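Local coordinates for protein probable eukaryotic D-amino acid tRNA deacylase, LMAJ005534AAA (PDB 1TC5) that probably hydrolyses D-tyrosyl-tRNA(Tyr) to D-tyrosine and free tRNA, as a homodimeric, highly divergent member of the DTD family of D-aminoacyl-tRNA deacylases, at residues 129-132 with 133-136. Numbering follows the deposited sequence.
Sequences FCHF and VRVA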
loop_
_atom_site.group_PDB
_atom_site.type_symbol
_atom_site.label_atom_id
_atom_site.label_comp_id
_atom_site.label_asym_id
_atom_site.label_seq_id
_atom_site.Cartn_x
_atom_site.Cartn_y
_atom_site.Cartn_z
ATOM N N PHE A 129 20.089 1.423 3.106
ATOM C CA PHE A 129 18.931 1.544 3.968
ATOM C C PHE A 129 18.519 0.204 4.586
ATOM O O PHE A 129 18.197 0.154 5.767
ATOM C CB PHE A 129 17.761 2.147 3.194
ATOM C CG PHE A 129 16.505 2.254 3.989
ATOM C CD1 PHE A 129 16.263 3.384 4.769
ATOM C CD2 PHE A 129 15.559 1.234 3.956
ATOM C CE1 PHE A 129 15.090 3.501 5.502
ATOM C CE2 PHE A 129 14.359 1.349 4.687
ATOM C CZ PHE A 129 14.142 2.475 5.469
ATOM N N CYS A 130 18.563 -0.879 3.803
ATOM C CA CYS A 130 18.234 -2.199 4.310
ATOM C C CYS A 130 19.294 -2.678 5.314
ATOM O O CYS A 130 18.950 -3.289 6.326
ATOM C CB CYS A 130 18.077 -3.210 3.162
ATOM S SG CYS A 130 16.670 -2.918 2.005
ATOM N N HIS A 131 20.568 -2.402 5.023
ATOM C CA HIS A 131 21.656 -2.689 5.968
ATOM C C HIS A 131 21.437 -2.014 7.346
ATOM O O HIS A 131 21.583 -2.648 8.400
ATOM C CB HIS A 131 23.002 -2.265 5.360
ATOM C CG HIS A 131 24.141 -2.299 6.336
ATOM N ND1 HIS A 131 24.459 -3.425 7.068
ATOM C CD2 HIS A 131 25.019 -1.340 6.719
ATOM C CE1 HIS A 131 25.492 -3.160 7.852
ATOM N NE2 HIS A 131 25.843 -1.900 7.666
ATOM N N PHE A 132 21.119 -0.719 7.330
ATOM C CA PHE A 132 20.913 0.048 8.546
ATOM C C PHE A 132 19.742 -0.496 9.345
ATOM O O PHE A 132 19.776 -0.479 10.556
ATOM C CB PHE A 132 20.697 1.534 8.231
ATOM C CG PHE A 132 21.947 2.284 7.820
ATOM C CD1 PHE A 132 23.228 1.834 8.161
ATOM C CD2 PHE A 132 21.832 3.483 7.119
ATOM C CE1 PHE A 132 24.361 2.550 7.791
ATOM C CE2 PHE A 132 22.964 4.203 6.743
ATOM C CZ PHE A 132 24.233 3.737 7.091
ATOM N N VAL A 133 18.693 -0.962 8.665
ATOM C CA VAL A 133 17.516 -1.512 9.355
ATOM C C VAL A 133 17.901 -2.841 10.007
ATOM O O VAL A 133 17.616 -3.064 11.175
ATOM C CB VAL A 133 16.280 -1.652 8.392
ATOM C CG1 VAL A 133 15.041 -2.310 9.083
ATOM C CG2 VAL A 133 15.883 -0.285 7.845
ATOM N N ARG A 134 18.585 -3.706 9.263
ATOM C CA ARG A 134 19.098 -4.968 9.809
ATOM C C ARG A 134 19.905 -4.739 11.088
ATOM O O ARG A 134 19.722 -5.449 12.086
ATOM C CB ARG A 134 20.017 -5.691 8.803
ATOM C CG ARG A 134 19.333 -6.407 7.637
ATOM C CD ARG A 134 20.357 -7.000 6.640
ATOM N NE ARG A 134 20.010 -6.722 5.262
ATOM C CZ ARG A 134 20.856 -6.349 4.320
ATOM N NH1 ARG A 134 22.147 -6.176 4.573
ATOM N NH2 ARG A 134 20.392 -6.146 3.094
ATOM N N VAL A 135 20.789 -3.742 11.045
ATOM C CA VAL A 135 21.678 -3.449 12.167
ATOM C C VAL A 135 20.858 -2.956 13.364
ATOM O O VAL A 135 21.065 -3.421 14.484
ATOM C CB VAL A 135 22.800 -2.457 11.748
ATOM C CG1 VAL A 135 23.597 -1.956 12.943
ATOM C CG2 VAL A 135 23.732 -3.134 10.744
ATOM N N ALA A 136 19.894 -2.066 13.117
ATOM C CA ALA A 136 19.051 -1.520 14.195
ATOM C C ALA A 136 18.076 -2.550 14.784
ATOM O O ALA A 136 17.505 -2.329 15.856
ATOM C CB ALA A 136 18.273 -0.283 13.703
#
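Over one face of the Phe129 ring sits a methyl of Val133, CG2, offset toward the rim; it lies 4.1 Å from the ring centroid and 21° off the normal, a CH-pi contact. The ring reaches this methyl because its CG, anti to the backbone N (chi1 178°), stands beside the carbonyl carbon, which brings the CE2 side of the ring under Val133 CG2. The Arg134 guanidinium lies flat against the main chain: Cys130 C and His131 N each lie 4.0 Å from its plane, over its centre. A bend at chi3 folds the arginine back over the preceding turn, where Arg134 NH2 comes 3.7 Å from Cys130 CB. At the edge of the His131 imidazole, near its plane, lies Arg134 NH1, while Val135 CG2 approaches the same ring obliquely, 3.4 Å from His131 CE1. His131 ND1 and Arg134 NH1 both bond to Glu141 OE2, the first by a hydrogen bond and the second by a salt bridge; this shared carboxylate would tend to offset any charge on the imidazole so near the guanidinium.

Beneath these side chains runs regular alpha-helical bonding from i+4 to i. Arg134 N to Cys130 O, at 3.0 Å, is nearly straight at 172°, whereas the bonds from Val133 N, Val135 N and Ala136 N to Phe129 O, His131 O and Phe132 O are more bent. The example illustrates a helix end whose buried side is shared between a neighbouring helix and the sheet. In the last two turns of helix 119-136, Phe129 and Phe132 pack on Val62 of helix 55-67, and Ala136 meets Leu66 there, whereas Cys130 and Val133 press onto strands 93-98 and 169-171 of the mixed sheet, with Arg134 resting on Val169 of the latter strand.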